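Beta-agarase (Persicobacter, PDB 6AII) probably hydrolyses agarose as a calcium-containing beta-agarase of glycoside hydrolase family 16, yielding neoagarobiose as product. Local coordinates at residues Thr62-Glu67 and Met105-Ser110. Sequence-based numbering, arbitrary orientation.
Sequences TQWRHE and MGCVVS
Cys107 sits over one face of the Trp64 indole, its CB 3.6 Å from the centroid of the five-membered ring in a CH-pi contact almost on the ring normal. With SG anti to the backbone N (chi1 -179°), the sulfur extends across the same face to the six-membered ring, 4.1 Å from SG to the centroid, as a sulfur-aromatic contact. Thr62 CG2, two residues earlier on the same strand as Trp64, lies over the opposite face of the indole, offset toward its rim. The methyl also meets Met105, 3.8 Å from CG2 to SD, where the two side chains cross at about a right angle, while Met105 CB approaches Trp64 CD1.

Between these segments the backbones pair in parallel at Trp64 and Met105. Met105 N donates to Gln63 O (2.9 Å), standing above that carbonyl plane, whereas Arg65 N donates to Met105 O (2.9 Å), lying nearly in line with the C=O bond. The same carbonyl oxygen also receives a CA-H...O contact from Trp64. Strand 62-64 is thereby added in parallel to strand 97-110, within one of the two curved sheets of the GH16 beta-jelly-roll sandwich, where the neighbouring pairings are antiparallel. Beyond the bridge the chains diverge, and a water accepts from Cys107 N and lies 2.9 Å from Arg65 O, to which it can donate.

Further out, NE1, hydrogen-bonded to Ile286 O on strand 280-287, helps fix the rotation of the indole, and the rings of Trp52 and Trp56 pack around it. A leucine at Trp64 would probably leave Cys107 without its aromatic partner and cost Ile286 O the indole N-H. Thr62 OG1 is held by Pro59 O and Ala288 N. Arg65 curls back so that NH1 donates to Trp64 O (2.9 Å), with its guanidinium over Gln63 CB; the same NH1 forms a salt bridge with Asp57.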
# COMPACT_ATOMS: atom_id res chain seq x y z
N THR A 62 -2.99 -16.79 -2.61
CA THR A 62 -1.92 -16.08 -3.31
C THR A 62 -0.69 -17.00 -3.51
O THR A 62 -0.24 -17.68 -2.56
CB THR A 62 -1.47 -14.86 -2.50
OG1 THR A 62 -2.61 -14.07 -2.10
CG2 THR A 62 -0.41 -14.06 -3.24
N GLN A 63 -0.09 -16.93 -4.71
CA GLN A 63 1.20 -17.51 -4.99
C GLN A 63 2.10 -16.47 -5.66
O GLN A 63 2.05 -16.30 -6.86
CB GLN A 63 1.11 -18.72 -5.93
CG GLN A 63 0.58 -19.97 -5.23
CD GLN A 63 0.52 -21.20 -6.10
OE1 GLN A 63 0.35 -21.14 -7.31
NE2 GLN A 63 0.67 -22.35 -5.43
N TRP A 64 2.84 -15.75 -4.83
CA TRP A 64 3.79 -14.75 -5.36
C TRP A 64 4.83 -15.49 -6.18
O TRP A 64 5.31 -16.56 -5.72
CB TRP A 64 4.46 -13.95 -4.26
CG TRP A 64 3.56 -12.97 -3.59
CD1 TRP A 64 2.55 -12.24 -4.16
CD2 TRP A 64 3.58 -12.64 -2.21
NE1 TRP A 64 1.97 -11.45 -3.21
CE2 TRP A 64 2.56 -11.68 -2.01
CE3 TRP A 64 4.37 -13.01 -1.13
CZ2 TRP A 64 2.32 -11.10 -0.78
CZ3 TRP A 64 4.10 -12.45 0.10
CH2 TRP A 64 3.11 -11.50 0.28
N ARG A 65 5.13 -14.95 -7.36
CA ARG A 65 6.10 -15.56 -8.24
C ARG A 65 6.98 -14.44 -8.76
O ARG A 65 6.46 -13.40 -9.14
CB ARG A 65 5.41 -16.27 -9.40
CG ARG A 65 4.65 -17.54 -9.01
CD ARG A 65 5.59 -18.60 -8.48
NE ARG A 65 4.89 -19.84 -8.11
CZ ARG A 65 4.53 -20.19 -6.87
NH1 ARG A 65 4.69 -19.36 -5.83
NH2 ARG A 65 4.03 -21.42 -6.69
N HIS A 66 8.27 -14.71 -8.86
CA HIS A 66 9.19 -13.71 -9.39
C HIS A 66 8.72 -13.24 -10.79
O HIS A 66 8.81 -12.01 -11.11
CB HIS A 66 10.60 -14.32 -9.55
CG HIS A 66 11.22 -14.60 -8.23
ND1 HIS A 66 11.22 -15.88 -7.67
CD2 HIS A 66 11.77 -13.81 -7.29
CE1 HIS A 66 11.75 -15.84 -6.47
NE2 HIS A 66 12.18 -14.60 -6.25
N GLU A 67 8.23 -14.14 -11.63
CA GLU A 67 7.92 -13.83 -13.01
C GLU A 67 6.59 -13.08 -13.17
O GLU A 67 6.14 -12.84 -14.28
CB GLU A 67 7.87 -15.10 -13.87
CG GLU A 67 6.92 -16.17 -13.36
CD GLU A 67 7.53 -17.22 -12.46
OE1 GLU A 67 8.37 -16.88 -11.58
OE2 GLU A 67 7.06 -18.39 -12.56
N MET A 105 0.83 -14.21 -8.39
CA MET A 105 0.76 -12.75 -8.17
C MET A 105 2.14 -12.20 -7.95
O MET A 105 3.09 -12.93 -7.85
CB MET A 105 -0.14 -12.47 -6.96
CG MET A 105 -1.61 -12.67 -7.27
SD MET A 105 -2.66 -12.39 -5.82
CE MET A 105 -4.05 -11.54 -6.50
N GLY A 106 2.28 -10.88 -7.90
CA GLY A 106 3.59 -10.30 -7.69
C GLY A 106 3.69 -9.51 -6.41
O GLY A 106 2.69 -9.01 -5.83
N CYS A 107 4.94 -9.35 -5.96
CA CYS A 107 5.27 -8.64 -4.76
C CYS A 107 6.64 -8.00 -4.96
O CYS A 107 7.54 -8.67 -5.48
CB CYS A 107 5.25 -9.60 -3.57
SG CYS A 107 5.62 -8.81 -2.01
N VAL A 108 6.76 -6.71 -4.61
CA VAL A 108 7.99 -5.99 -4.79
C VAL A 108 8.43 -5.38 -3.46
O VAL A 108 7.59 -4.79 -2.75
CB VAL A 108 7.77 -4.90 -5.85
CG1 VAL A 108 8.96 -4.00 -5.94
CG2 VAL A 108 7.46 -5.55 -7.19
N VAL A 109 9.75 -5.48 -3.10
CA VAL A 109 10.23 -4.91 -1.87
C VAL A 109 11.48 -4.07 -2.16
O VAL A 109 12.38 -4.51 -2.92
CB VAL A 109 10.54 -5.99 -0.82
CG1 VAL A 109 11.05 -5.31 0.44
CG2 VAL A 109 9.32 -6.85 -0.50
N SER A 110 11.55 -2.87 -1.63
CA SER A 110 12.70 -2.03 -1.92
C SER A 110 13.98 -2.59 -1.27
O SER A 110 13.90 -3.27 -0.27
CB SER A 110 12.50 -0.62 -1.39
OG SER A 110 12.41 -0.55 -0.00
O HOH W 1 6.83 -11.36 -7.10